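Local coordinates for MoaF-like domain-containing protein (Burkholderia vietnamiensis, PDB 5HAL) that is of unknown function but forms a calycin-like beta barrel of the MoaF-like family, and may bind a small ligand in its interior, as many calycins do, at residues 16-21 with 34-39; 60-65 with 72-77; 64-69 with 84-89; 93-98 with 107-112. All coordinates share one frame; numbering follows the deposited sequence. Where two conformers were deposited one is given.

Interaction 1: residues 16-21 with 34-39; sequences PPFAGK and NAYDED
F18 drives the edge of its ring into the face of Y36, a T-shaped stack with centroids 4.7 Å apart and ring planes at 64°. The touching atom is F18 CD2, which stands over the centre of the tyrosine ring and lies 3.6 Å from Y36 CG. A chi1 of 44° tucks the F18 ring back over its own main chain and so brings it to Y36, while P16 CB lies over one face of it, toward the rim. Backbone bonds hold the same corner: Y36 N donates to K21 O at 2.8 Å. G20 N, in the type II turn from F18 to K21, faces Y36 O at 2.8 Å and D37 O at 3.4 Å, both bent and weak bonds.

Around G20 and E38 the contact thins toward solvent. A19 CB touches D37 O at 3.7 Å; of the E38 side chain, CG alone comes near, to G20 CA; and the K21 chain swings off so that NZ bonds P17 O at 2.9 Å. D37 OD1 accepts from D39 N in an Asx turn, using its anti lone pair, while D37 OD2 forms a salt bridge with R44.

The loop 16-21 thus lies across one end of the barrel just before strand 22-27, F18 packing on F89, Y71 and I73. Y36, on strand 30-36 between strands 22-27 and 42-49, meets Y61 of strand 56-67 edge-to-face.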
loop_
_atom_site.group_PDB
_atom_site.type_symbol
_atom_site.label_atom_id
_atom_site.label_comp_id
_atom_site.label_asym_id
_atom_site.label_seq_id
_atom_site.Cartn_x
_atom_site.Cartn_y
_atom_site.Cartn_z
ATOM N N PRO A 16 -6.967 -7.480 -9.891
ATOM C CA PRO A 16 -7.013 -7.865 -8.478
ATOM C C PRO A 16 -8.380 -7.571 -7.897
ATOM O O PRO A 16 -9.091 -6.687 -8.396
ATOM C CB PRO A 16 -5.938 -6.978 -7.839
ATOM C CG PRO A 16 -5.951 -5.748 -8.692
ATOM C CD PRO A 16 -6.207 -6.235 -10.101
ATOM N N PRO A 17 -8.792 -8.292 -6.848
ATOM C CA PRO A 17 -10.134 -8.063 -6.302
ATOM C C PRO A 17 -10.277 -6.701 -5.674
ATOM O O PRO A 17 -11.411 -6.236 -5.514
ATOM C CB PRO A 17 -10.301 -9.173 -5.257
ATOM C CG PRO A 17 -9.067 -10.032 -5.365
ATOM C CD PRO A 17 -8.018 -9.255 -6.044
ATOM N N PHE A 18 -9.170 -6.040 -5.330
ATOM C CA PHE A 18 -9.213 -4.713 -4.735
ATOM C C PHE A 18 -9.166 -3.586 -5.768
ATOM O O PHE A 18 -9.120 -2.411 -5.382
ATOM C CB PHE A 18 -8.077 -4.555 -3.712
ATOM C CG PHE A 18 -6.739 -5.078 -4.171
ATOM C CD1 PHE A 18 -6.335 -6.373 -3.857
ATOM C CD2 PHE A 18 -5.866 -4.263 -4.891
ATOM C CE1 PHE A 18 -5.088 -6.845 -4.265
ATOM C CE2 PHE A 18 -4.618 -4.736 -5.313
ATOM C CZ PHE A 18 -4.227 -6.019 -4.992
ATOM N N ALA A 19 -9.210 -3.901 -7.060
ATOM C CA ALA A 19 -9.210 -2.844 -8.069
ATOM C C ALA A 19 -10.480 -2.002 -7.955
ATOM O O ALA A 19 -11.557 -2.515 -7.653
ATOM C CB ALA A 19 -9.098 -3.438 -9.480
ATOM N N GLY A 20 -10.351 -0.701 -8.194
ATOM C CA GLY A 20 -11.501 0.182 -8.121
ATOM C C GLY A 20 -11.938 0.558 -6.717
ATOM O O GLY A 20 -13.036 1.093 -6.554
ATOM N N LYS A 21 -11.100 0.324 -5.705
ATOM C CA LYS A 21 -11.445 0.528 -4.306
ATOM C C LYS A 21 -10.318 1.257 -3.593
ATOM O O LYS A 21 -9.166 1.232 -4.029
ATOM C CB LYS A 21 -11.714 -0.817 -3.598
ATOM C CG LYS A 21 -12.947 -1.551 -4.154
ATOM C CD LYS A 21 -12.947 -3.005 -3.698
ATOM C CE LYS A 21 -14.004 -3.805 -4.439
ATOM N NZ LYS A 21 -13.801 -5.261 -4.220
ATOM N N ASN A 34 -4.697 4.042 0.290
ATOM C CA ASN A 34 -4.224 3.378 -0.928
ATOM C C ASN A 34 -5.442 3.203 -1.839
ATOM O O ASN A 34 -6.359 2.438 -1.513
ATOM C CB ASN A 34 -3.565 2.015 -0.650
ATOM C CG ASN A 34 -2.373 2.072 0.330
ATOM O OD1 ASN A 34 -2.016 1.049 0.921
ATOM N ND2 ASN A 34 -1.763 3.241 0.498
ATOM N N ALA A 35 -5.451 3.900 -2.982
ATOM C CA ALA A 35 -6.602 3.936 -3.882
ATOM C C ALA A 35 -6.238 3.201 -5.161
ATOM O O ALA A 35 -5.471 3.716 -5.979
ATOM C CB ALA A 35 -7.026 5.369 -4.200
ATOM N N TYR A 36 -6.811 2.021 -5.349
ATOM C CA TYR A 36 -6.488 1.185 -6.495
ATOM C C TYR A 36 -7.373 1.558 -7.675
ATOM O O TYR A 36 -8.600 1.417 -7.614
ATOM C CB TYR A 36 -6.627 -0.292 -6.130
ATOM C CG TYR A 36 -5.563 -0.652 -5.122
ATOM C CD1 TYR A 36 -4.276 -0.977 -5.539
ATOM C CD2 TYR A 36 -5.818 -0.588 -3.752
ATOM C CE1 TYR A 36 -3.282 -1.272 -4.620
ATOM C CE2 TYR A 36 -4.829 -0.887 -2.817
ATOM C CZ TYR A 36 -3.560 -1.228 -3.266
ATOM O OH TYR A 36 -2.562 -1.518 -2.368
ATOM N N ASP A 37 -6.732 2.024 -8.746
ATOM C CA ASP A 37 -7.391 2.303 -10.015
ATOM C C ASP A 37 -8.137 1.073 -10.527
ATOM O O ASP A 37 -7.730 -0.070 -10.292
ATOM C CB ASP A 37 -6.341 2.740 -11.046
ATOM C CG ASP A 37 -6.956 3.424 -12.256
ATOM O OD1 ASP A 37 -7.504 2.723 -13.127
ATOM O OD2 ASP A 37 -6.910 4.670 -12.328
ATOM N N GLU A 38 -9.239 1.315 -11.253
ATOM C CA GLU A 38 -9.957 0.226 -11.915
ATOM C C GLU A 38 -9.057 -0.565 -12.848
ATOM O O GLU A 38 -9.348 -1.733 -13.128
ATOM C CB GLU A 38 -11.165 0.753 -12.727
ATOM C CG GLU A 38 -12.309 1.305 -11.886
ATOM C CD GLU A 38 -13.589 1.617 -12.687
ATOM O OE1 GLU A 38 -13.536 2.227 -13.788
ATOM O OE2 GLU A 38 -14.669 1.246 -12.199
ATOM N N ASP A 39 -7.964 0.024 -13.329
ATOM C CA ASP A 39 -7.171 -0.665 -14.333
ATOM C C ASP A 39 -6.320 -1.796 -13.765
ATOM O O ASP A 39 -5.674 -2.499 -14.546
ATOM C CB ASP A 39 -6.285 0.332 -15.112
ATOM C CG ASP A 39 -5.176 0.965 -14.263
ATOM O OD1 ASP A 39 -4.916 0.537 -13.125
ATOM O OD2 ASP A 39 -4.532 1.906 -14.754
#

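Interaction 2: residues 60-65 with 72-77; sequences EYTWQP and AIAWQE
The Y61 ring meets I73 CG2 obliquely through CD2 at 3.9 Å, the two side chains running side by side in the same direction. The W75 indole has I73 CG2 and the E77 carboxylate at its edge, in plane. Its NE1 donates to E77 OE2 at 2.8 Å, a nearly straight bond lying in the ring plane, which should restrain the rotation of the indole. H85 meets this ring as well, while P16 touches both Y61 and W63.

Strands 56-67 and 70-76 form an antiparallel beta hairpin within the closed barrel. T62 with A74 and Q64 with A72 are its hydrogen-bonded pairs, each joined by two backbone bonds, and W63 with I73 is a non-hydrogen-bonded pair. T62 N reaches A74 O at 3.0 Å.

Y61, W63, I73 and W75 thus make up one face of the hairpin, large and mostly apolar; on the other face T62, Q64, A72 and A74 are small or polar. There a water lies 2.7 Å from T62 OG1 and donates to A72 O. Near E60 a second water accepts from Q76 N at 2.8 Å and lies 2.6 Å from E60 O, bridging the strands where direct bonds stop.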
loop_
_atom_site.group_PDB
_atom_site.type_symbol
_atom_site.label_atom_id
_atom_site.label_comp_id
_atom_site.label_asym_id
_atom_site.label_seq_id
_atom_site.Cartn_x
_atom_site.Cartn_y
_atom_site.Cartn_z
ATOM N N GLU A 60 2.919 2.397 -10.203
ATOM C CA GLU A 60 2.609 1.088 -10.773
ATOM C C GLU A 60 2.964 0.028 -9.741
ATOM O O GLU A 60 4.034 0.089 -9.143
ATOM C CB GLU A 60 3.417 0.810 -12.048
ATOM C CG GLU A 60 3.324 1.832 -13.157
ATOM C CD GLU A 60 4.567 2.692 -13.292
ATOM O OE1 GLU A 60 4.407 3.865 -13.700
ATOM O OE2 GLU A 60 5.696 2.215 -12.994
ATOM N N TYR A 61 2.093 -0.965 -9.560
ATOM C CA TYR A 61 2.378 -2.008 -8.579
ATOM C C TYR A 61 2.229 -3.386 -9.211
ATOM O O TYR A 61 1.577 -3.555 -10.243
ATOM C CB TYR A 61 1.457 -1.895 -7.345
ATOM C CG TYR A 61 0.000 -2.146 -7.672
ATOM C CD1 TYR A 61 -0.822 -1.118 -8.119
ATOM C CD2 TYR A 61 -0.553 -3.423 -7.544
ATOM C CE1 TYR A 61 -2.167 -1.352 -8.430
ATOM C CE2 TYR A 61 -1.896 -3.669 -7.858
ATOM C CZ TYR A 61 -2.692 -2.636 -8.302
ATOM O OH TYR A 61 -4.011 -2.887 -8.606
ATOM N N THR A 62 2.844 -4.371 -8.566
ATOM C CA THR A 62 2.577 -5.782 -8.798
ATOM C C THR A 62 1.806 -6.330 -7.607
ATOM O O THR A 62 1.851 -5.774 -6.508
ATOM C CB THR A 62 3.882 -6.583 -8.984
ATOM O OG1 THR A 62 4.687 -6.492 -7.793
ATOM C CG2 THR A 62 4.682 -6.030 -10.174
ATOM N N TRP A 63 1.082 -7.419 -7.835
ATOM C CA TRP A 63 0.317 -8.054 -6.771
ATOM C C TRP A 63 0.311 -9.551 -7.024
ATOM O O TRP A 63 0.245 -9.982 -8.178
ATOM C CB TRP A 63 -1.122 -7.520 -6.702
ATOM C CG TRP A 63 -1.951 -7.872 -7.911
ATOM C CD1 TRP A 63 -1.969 -7.218 -9.111
ATOM C CD2 TRP A 63 -2.892 -8.951 -8.029
ATOM N NE1 TRP A 63 -2.860 -7.825 -9.971
ATOM C CE2 TRP A 63 -3.446 -8.887 -9.328
ATOM C CE3 TRP A 63 -3.325 -9.959 -7.161
ATOM C CZ2 TRP A 63 -4.396 -9.807 -9.787
ATOM C CZ3 TRP A 63 -4.277 -10.874 -7.615
ATOM C CH2 TRP A 63 -4.803 -10.789 -8.918
ATOM N N GLN A 64 0.395 -10.337 -5.944
ATOM C CA GLN A 64 0.341 -11.798 -6.009
ATOM C C GLN A 64 -0.394 -12.301 -4.778
ATOM O O GLN A 64 -0.139 -11.816 -3.665
ATOM C CB GLN A 64 1.738 -12.447 -6.036
ATOM C CG GLN A 64 2.722 -11.823 -7.008
ATOM C CD GLN A 64 2.358 -12.106 -8.458
ATOM O OE1 GLN A 64 1.605 -13.038 -8.750
ATOM N NE2 GLN A 64 2.887 -11.294 -9.375
ATOM N N PRO A 65 -1.270 -13.291 -4.928
ATOM C CA PRO A 65 -1.870 -13.906 -3.743
ATOM C C PRO A 65 -0.814 -14.657 -2.952
ATOM O O PRO A 65 0.083 -15.283 -3.521
ATOM C CB PRO A 65 -2.926 -14.858 -4.327
ATOM C CG PRO A 65 -2.436 -15.168 -5.696
ATOM C CD PRO A 65 -1.748 -13.911 -6.177
ATOM N N ALA A 72 0.582 -9.972 -1.638
ATOM C CA ALA A 72 1.827 -9.208 -1.661
ATOM C C ALA A 72 1.723 -8.126 -2.742
ATOM O O ALA A 72 1.625 -8.425 -3.939
ATOM C CB ALA A 72 3.015 -10.134 -1.908
ATOM N N ILE A 73 1.736 -6.869 -2.318
ATOM C CA ILE A 73 1.597 -5.711 -3.198
ATOM C C ILE A 73 2.891 -4.909 -3.094
ATOM O O ILE A 73 3.311 -4.550 -1.986
ATOM C CB ILE A 73 0.372 -4.872 -2.799
ATOM C CG1 ILE A 73 -0.869 -5.779 -2.740
ATOM C CG2 ILE A 73 0.160 -3.684 -3.754
ATOM C CD1 ILE A 73 -2.112 -5.101 -2.193
ATOM N N ALA A 74 3.540 -4.649 -4.233
ATOM C CA ALA A 74 4.857 -4.012 -4.219
ATOM C C ALA A 74 4.957 -2.952 -5.301
ATOM O O ALA A 74 4.354 -3.065 -6.366
ATOM C CB ALA A 74 6.011 -5.026 -4.409
ATOM N N TRP A 75 5.735 -1.918 -5.018
ATOM C CA TRP A 75 5.939 -0.852 -5.988
ATOM C C TRP A 75 7.203 -0.087 -5.621
ATOM O O TRP A 75 7.744 -0.221 -4.520
ATOM C CB TRP A 75 4.735 0.087 -6.042
ATOM C CG TRP A 75 4.508 0.900 -4.789
ATOM C CD1 TRP A 75 5.121 2.079 -4.453
ATOM C CD2 TRP A 75 3.582 0.611 -3.726
ATOM N NE1 TRP A 75 4.634 2.537 -3.251
ATOM C CE2 TRP A 75 3.683 1.659 -2.789
ATOM C CE3 TRP A 75 2.667 -0.432 -3.482
ATOM C CZ2 TRP A 75 2.916 1.695 -1.622
ATOM C CZ3 TRP A 75 1.905 -0.398 -2.329
ATOM C CH2 TRP A 75 2.031 0.665 -1.409
ATOM N N GLN A 76 7.661 0.728 -6.561
ATOM C CA GLN A 76 8.794 1.607 -6.345
ATOM C C GLN A 76 8.365 3.025 -6.681
ATOM O O GLN A 76 7.761 3.264 -7.728
ATOM C CB GLN A 76 9.983 1.173 -7.198
ATOM C CG GLN A 76 11.231 2.003 -7.025
ATOM C CD GLN A 76 12.447 1.283 -7.604
ATOM O OE1 GLN A 76 12.344 0.576 -8.619
ATOM N NE2 GLN A 76 13.593 1.427 -6.943
ATOM N N GLU A 77 8.698 3.960 -5.809
ATOM C CA GLU A 77 8.249 5.333 -5.921
ATOM C C GLU A 77 9.193 6.117 -6.829
ATOM O O GLU A 77 10.263 5.636 -7.210
ATOM C CB GLU A 77 8.146 5.947 -4.514
ATOM C CG GLU A 77 6.698 5.988 -4.020
ATOM C CD GLU A 77 6.533 5.777 -2.539
ATOM O OE1 GLU A 77 7.229 6.445 -1.746
ATOM O OE2 GLU A 77 5.677 4.953 -2.160
HETATM O O HOH W 1 6.584 0.606 -9.173
HETATM O O HOH W 2 5.614 3.251 -10.086
HETATM O O HOH W 3 3.921 -8.172 -5.782
#

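Interaction 3: residues 64-69 with 84-89; sequences QPVAAD and VHIDDF. With EDO (1,2-ethanediol), chain B.
D69 O takes the backbone N-H of F89 at 2.8 Å, an almost straight bond (163°). It is the one hydrogen bond that joins the two segments. The same oxygen lies at the edge of the F89 ring, in plane, 3.6 Å from CD2, and D88 CA offers a longer C-H contact. F89 brings that edge to the carbonyl with CG anti to its own carbonyl carbon (chi1 -67°).

Farther back the segments separate, leaving V66 CG2 and I86 CG2 in a loose touch at 4.4 Å. Strand 70-76 runs between strands 56-67 and 82-88 in the barrel, so this contact reaches past the end of the middle strand, beside a classic beta bulge in which V66 and A67 both face T70. D88 OD1 bonds the backbone N of A90 and A91; it is 5.8 Å from D69 OD2, two carboxylates that would repel mildly if both are ionised.

On strand 82-88 H85 ND1 donates to D87 OD2 at 2.7 Å, on the syn side and in the imidazole plane. D87 OD1 is held by S94 OG. At the far edge of the imidazole, H85 NE2 shares a hydrogen bond with O1 of an ethanediol at 2.8 Å, probably a molecule from the crystallisation liquor.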
loop_
_atom_site.group_PDB
_atom_site.type_symbol
_atom_site.label_atom_id
_atom_site.label_comp_id
_atom_site.label_asym_id
_atom_site.label_seq_id
_atom_site.Cartn_x
_atom_site.Cartn_y
_atom_site.Cartn_z
ATOM N N GLN A 64 0.395 -10.337 -5.944
ATOM C CA GLN A 64 0.341 -11.798 -6.009
ATOM C C GLN A 64 -0.394 -12.301 -4.778
ATOM O O GLN A 64 -0.139 -11.816 -3.665
ATOM C CB GLN A 64 1.738 -12.447 -6.036
ATOM C CG GLN A 64 2.722 -11.823 -7.008
ATOM C CD GLN A 64 2.358 -12.106 -8.458
ATOM O OE1 GLN A 64 1.605 -13.038 -8.750
ATOM N NE2 GLN A 64 2.887 -11.294 -9.375
ATOM N N PRO A 65 -1.270 -13.291 -4.928
ATOM C CA PRO A 65 -1.870 -13.906 -3.743
ATOM C C PRO A 65 -0.814 -14.657 -2.952
ATOM O O PRO A 65 0.083 -15.283 -3.521
ATOM C CB PRO A 65 -2.926 -14.858 -4.327
ATOM C CG PRO A 65 -2.436 -15.168 -5.696
ATOM C CD PRO A 65 -1.748 -13.911 -6.177
ATOM N N VAL A 66 -0.897 -14.555 -1.628
ATOM C CA VAL A 66 -0.076 -15.376 -0.746
ATOM C C VAL A 66 -0.911 -16.270 0.152
ATOM O O VAL A 66 -0.365 -17.215 0.740
ATOM C CB VAL A 66 0.886 -14.518 0.104
ATOM C CG1 VAL A 66 1.744 -13.634 -0.798
ATOM C CG2 VAL A 66 0.118 -13.664 1.065
ATOM N N ALA A 67 -2.207 -16.011 0.261
ATOM C CA ALA A 67 -3.158 -16.831 0.997
ATOM C C ALA A 67 -4.529 -16.256 0.691
ATOM O O ALA A 67 -4.649 -15.267 -0.037
ATOM C CB ALA A 67 -2.877 -16.842 2.498
ATOM N N ALA A 68 -5.562 -16.883 1.243
ATOM C CA ALA A 68 -6.922 -16.400 1.051
ATOM C C ALA A 68 -7.017 -14.923 1.404
ATOM O O ALA A 68 -6.617 -14.505 2.498
ATOM C CB ALA A 68 -7.890 -17.218 1.907
ATOM N N ASP A 69 -7.500 -14.128 0.456
ATOM C CA ASP A 69 -7.739 -12.697 0.628
ATOM C C ASP A 69 -6.495 -11.914 1.059
ATOM O O ASP A 69 -6.620 -10.753 1.481
ATOM C CB ASP A 69 -8.876 -12.447 1.627
ATOM C CG ASP A 69 -10.178 -13.100 1.202
ATOM O OD1 ASP A 69 -10.534 -13.015 0.010
ATOM O OD2 ASP A 69 -10.840 -13.706 2.065
ATOM N N VAL A 84 6.888 -2.866 0.052
ATOM C CA VAL A 84 6.227 -4.163 -0.015
ATOM C C VAL A 84 5.147 -4.183 1.055
ATOM O O VAL A 84 5.445 -4.002 2.244
ATOM C CB VAL A 84 7.209 -5.325 0.198
ATOM C CG1 VAL A 84 6.453 -6.648 0.242
ATOM C CG2 VAL A 84 8.263 -5.351 -0.894
ATOM N N HIS A 85 3.902 -4.402 0.633
ATOM C CA HIS A 85 2.771 -4.665 1.517
ATOM C C HIS A 85 2.438 -6.148 1.520
ATOM O O HIS A 85 2.425 -6.786 0.467
ATOM C CB HIS A 85 1.506 -3.940 1.054
ATOM C CG HIS A 85 1.411 -2.512 1.466
ATOM N ND1 HIS A 85 0.196 -1.893 1.691
ATOM C CD2 HIS A 85 2.362 -1.563 1.648
ATOM C CE1 HIS A 85 0.410 -0.630 2.017
ATOM N NE2 HIS A 85 1.714 -0.407 2.001
ATOM N N ILE A 86 2.090 -6.677 2.693
ATOM C CA ILE A 86 1.336 -7.923 2.788
ATOM C C ILE A 86 0.004 -7.539 3.404
ATOM O O ILE A 86 -0.094 -7.313 4.616
ATOM C CB ILE A 86 2.053 -8.996 3.609
ATOM C CG1 ILE A 86 3.430 -9.240 2.999
ATOM C CG2 ILE A 86 1.240 -10.285 3.614
ATOM C CD1 ILE A 86 4.348 -9.940 3.900
ATOM N N ASP A 87 -1.014 -7.427 2.565
ATOM C CA ASP A 87 -2.296 -6.862 2.952
ATOM C C ASP A 87 -3.344 -7.965 2.932
ATOM O O ASP A 87 -3.584 -8.582 1.890
ATOM C CB ASP A 87 -2.679 -5.710 2.022
ATOM C CG ASP A 87 -1.853 -4.460 2.282
ATOM O OD1 ASP A 87 -1.097 -4.464 3.272
ATOM O OD2 ASP A 87 -1.960 -3.475 1.517
ATOM N N ASP A 88 -3.948 -8.211 4.090
ATOM C CA ASP A 88 -4.969 -9.236 4.273
ATOM C C ASP A 88 -6.305 -8.509 4.359
ATOM O O ASP A 88 -6.596 -7.854 5.368
ATOM C CB ASP A 88 -4.656 -10.044 5.534
ATOM C CG ASP A 88 -5.696 -11.120 5.854
ATOM O OD1 ASP A 88 -6.840 -11.072 5.363
ATOM O OD2 ASP A 88 -5.350 -12.019 6.644
ATOM N N PHE A 89 -7.110 -8.613 3.294
ATOM C CA PHE A 89 -8.343 -7.847 3.194
ATOM C C PHE A 89 -9.502 -8.469 3.955
ATOM O O PHE A 89 -10.543 -7.820 4.090
ATOM C CB PHE A 89 -8.727 -7.661 1.722
ATOM C CG PHE A 89 -7.771 -6.783 0.971
ATOM C CD1 PHE A 89 -8.056 -5.446 0.769
ATOM C CD2 PHE A 89 -6.560 -7.285 0.518
ATOM C CE1 PHE A 89 -7.168 -4.628 0.096
ATOM C CE2 PHE A 89 -5.671 -6.478 -0.159
ATOM C CZ PHE A 89 -5.975 -5.139 -0.365
HETATM C C1 EDO B . 4.317 2.391 3.004
HETATM O O1 EDO B . 2.945 1.957 2.997
HETATM C C2 EDO B . 4.401 3.864 2.622
HETATM O O2 EDO B . 5.717 4.384 2.851
#

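Interaction 4: residues 93-98 with 107-112; sequences TSRTFF and RLDGSL
The beta hairpin of strands 93-99 and 105-114, the last two of the barrel, pairs S94 with G110 and T96 with L108 as hydrogen-bonded pairs. T96 N to L108 O is short and straight, 2.7 Å at 173°. T96 OG1 also reaches that carbonyl weakly at 3.3 Å, and packs against L108 CB, so two donors of one threonine converge on a single oxygen. A chi1 of 67° puts OG1 there, folded in over its own main chain.

On the opposite face R95 and D109 lie side by side. R95, extended to CD and then bent at chi3, lays one face of its guanidinium over D109 CB, with NH1 3.6 Å away. Its plane is only 14° from that of the carboxylate, but NH2 and D109 OD2 are 4.1 Å apart and no N-H is aimed at the oxygen, leaving at most a charge attraction. Next to them F97 CD1 touches R107 CG at 3.9 Å.

S94, its OG bonded to D87 and Y27, is buried with T96 on one face, R95 and D109 exposed on the other, of an up-and-down antiparallel meander closed into a barrel, consistent with the calycin clan.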
loop_
_atom_site.group_PDB
_atom_site.type_symbol
_atom_site.label_atom_id
_atom_site.label_comp_id
_atom_site.label_asym_id
_atom_site.label_seq_id
_atom_site.Cartn_x
_atom_site.Cartn_y
_atom_site.Cartn_z
ATOM N N THR A 93 -5.674 -6.358 7.936
ATOM C CA THR A 93 -4.332 -6.093 8.426
ATOM C C THR A 93 -3.412 -5.731 7.270
ATOM O O THR A 93 -3.609 -6.173 6.135
ATOM C CB THR A 93 -3.743 -7.300 9.169
ATOM O OG1 THR A 93 -3.616 -8.391 8.256
ATOM C CG2 THR A 93 -4.647 -7.722 10.334
ATOM N N SER A 94 -2.385 -4.944 7.580
ATOM C CA SER A 94 -1.381 -4.555 6.599
ATOM C C SER A 94 -0.007 -4.619 7.255
ATOM O O SER A 94 0.236 -3.964 8.274
ATOM C CB SER A 94 -1.660 -3.151 6.049
ATOM O OG SER A 94 -0.594 -2.711 5.210
ATOM N N ARG A 95 0.890 -5.408 6.676
ATOM C CA ARG A 95 2.273 -5.482 7.124
ATOM C C ARG A 95 3.168 -4.951 6.013
ATOM O O ARG A 95 3.095 -5.424 4.872
ATOM C CB ARG A 95 2.651 -6.914 7.493
ATOM C CG ARG A 95 4.052 -7.025 8.047
ATOM C CD ARG A 95 4.373 -8.447 8.502
ATOM N NE ARG A 95 3.467 -8.938 9.538
ATOM C CZ ARG A 95 3.536 -8.581 10.815
ATOM N NH1 ARG A 95 4.461 -7.715 11.206
ATOM N NH2 ARG A 95 2.680 -9.085 11.692
ATOM N N THR A 96 4.004 -3.964 6.335
ATOM C CA THR A 96 4.742 -3.242 5.309
ATOM C C THR A 96 6.234 -3.227 5.599
ATOM O O THR A 96 6.676 -3.158 6.749
ATOM C CB THR A 96 4.250 -1.785 5.152
ATOM O OG1 THR A 96 4.563 -1.038 6.331
ATOM C CG2 THR A 96 2.764 -1.759 4.950
ATOM N N PHE A 97 6.993 -3.270 4.514
ATOM C CA PHE A 97 8.439 -3.148 4.508
ATOM C C PHE A 97 8.768 -2.045 3.522
ATOM O O PHE A 97 8.350 -2.107 2.363
ATOM C CB PHE A 97 9.089 -4.470 4.090
ATOM C CG PHE A 97 8.630 -5.651 4.913
ATOM C CD1 PHE A 97 9.352 -6.053 6.023
ATOM C CD2 PHE A 97 7.467 -6.343 4.582
ATOM C CE1 PHE A 97 8.928 -7.149 6.808
ATOM C CE2 PHE A 97 7.039 -7.429 5.356
ATOM C CZ PHE A 97 7.784 -7.832 6.472
ATOM N N PHE A 98 9.503 -1.039 3.974
ATOM C CA PHE A 98 9.693 0.187 3.209
ATOM C C PHE A 98 11.179 0.522 3.249
ATOM O O PHE A 98 11.763 0.649 4.331
ATOM C CB PHE A 98 8.798 1.308 3.787
ATOM C CG PHE A 98 9.184 2.706 3.384
ATOM C CD1 PHE A 98 9.497 3.655 4.351
ATOM C CD2 PHE A 98 9.187 3.095 2.044
ATOM C CE1 PHE A 98 9.841 4.972 3.984
ATOM C CE2 PHE A 98 9.528 4.407 1.670
ATOM C CZ PHE A 98 9.860 5.341 2.637
ATOM N N ARG A 107 9.965 -1.249 9.035
ATOM C CA ARG A 107 8.928 -2.260 9.131
ATOM C C ARG A 107 7.789 -1.693 9.952
ATOM O O ARG A 107 8.016 -1.145 11.035
ATOM C CB ARG A 107 9.456 -3.534 9.792
ATOM C CG ARG A 107 10.682 -4.103 9.132
ATOM C CD ARG A 107 11.547 -4.685 10.203
ATOM N NE ARG A 107 12.246 -5.882 9.783
ATOM C CZ ARG A 107 13.549 -5.931 9.553
ATOM N NH1 ARG A 107 14.288 -4.837 9.693
ATOM N NH2 ARG A 107 14.107 -7.079 9.198
ATOM N N LEU A 108 6.575 -1.808 9.430
ATOM C CA LEU A 108 5.389 -1.357 10.137
ATOM C C LEU A 108 4.299 -2.390 9.934
ATOM O O LEU A 108 4.264 -3.080 8.914
ATOM C CB LEU A 108 4.897 0.009 9.632
ATOM C CG LEU A 108 5.726 1.268 9.875
ATOM C CD1 LEU A 108 5.104 2.439 9.126
ATOM C CD2 LEU A 108 5.812 1.568 11.373
ATOM N N ASP A 109 3.409 -2.505 10.905
ATOM C CA ASP A 109 2.224 -3.306 10.671
ATOM C C ASP A 109 1.039 -2.627 11.340
ATOM O O ASP A 109 1.179 -2.032 12.410
ATOM C CB ASP A 109 2.424 -4.739 11.159
ATOM C CG ASP A 109 2.106 -4.893 12.589
ATOM O OD1 ASP A 109 2.911 -4.417 13.413
ATOM O OD2 ASP A 109 1.049 -5.485 12.890
ATOM N N GLY A 110 -0.110 -2.674 10.684
ATOM C CA GLY A 110 -1.281 -2.033 11.229
ATOM C C GLY A 110 -2.560 -2.554 10.634
ATOM O O GLY A 110 -2.627 -3.683 10.147
ATOM N N SER A 111 -3.586 -1.715 10.700
ATOM C CA SER A 111 -4.914 -2.058 10.243
ATOM C C SER A 111 -5.098 -1.656 8.785
ATOM O O SER A 111 -4.379 -0.809 8.250
ATOM C CB SER A 111 -5.967 -1.364 11.101
ATOM O OG SER A 111 -5.796 0.037 11.014
ATOM N N LEU A 112 -6.090 -2.279 8.157
ATOM C CA LEU A 112 -6.466 -1.990 6.780
ATOM C C LEU A 112 -7.980 -2.067 6.692
ATOM O O LEU A 112 -8.575 -3.066 7.097
ATOM C CB LEU A 112 -5.816 -2.976 5.800
ATOM C CG LEU A 112 -6.197 -2.867 4.317
ATOM C CD1 LEU A 112 -5.038 -3.299 3.423
ATOM C CD2 LEU A 112 -7.442 -3.679 3.988
#

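From the N terminus, interaction 1 closes first, laying the loop 16-21 against the end of strand 30-36; its Y36 and F18 pack on Y61 and F89, tying it to interactions 2 and 3. Interaction 2 follows as the hairpin of strands 56-67 and 70-76. Interactions 2 and 3 share Q64 and P65 and cross: 66-69 lies inside the loop of the hairpin, its partner 84-89 beyond it. Interaction 4 comes last, joining the final two strands; interactions 1 and 4 stand apart in series. Sheet neighbours link the set: I73 O bonds H85 N between interactions 2 and 3, and I86 N bonds R95 O between 3 and 4. Interactions 1 and 4 lie on opposite sides of the chain's centre.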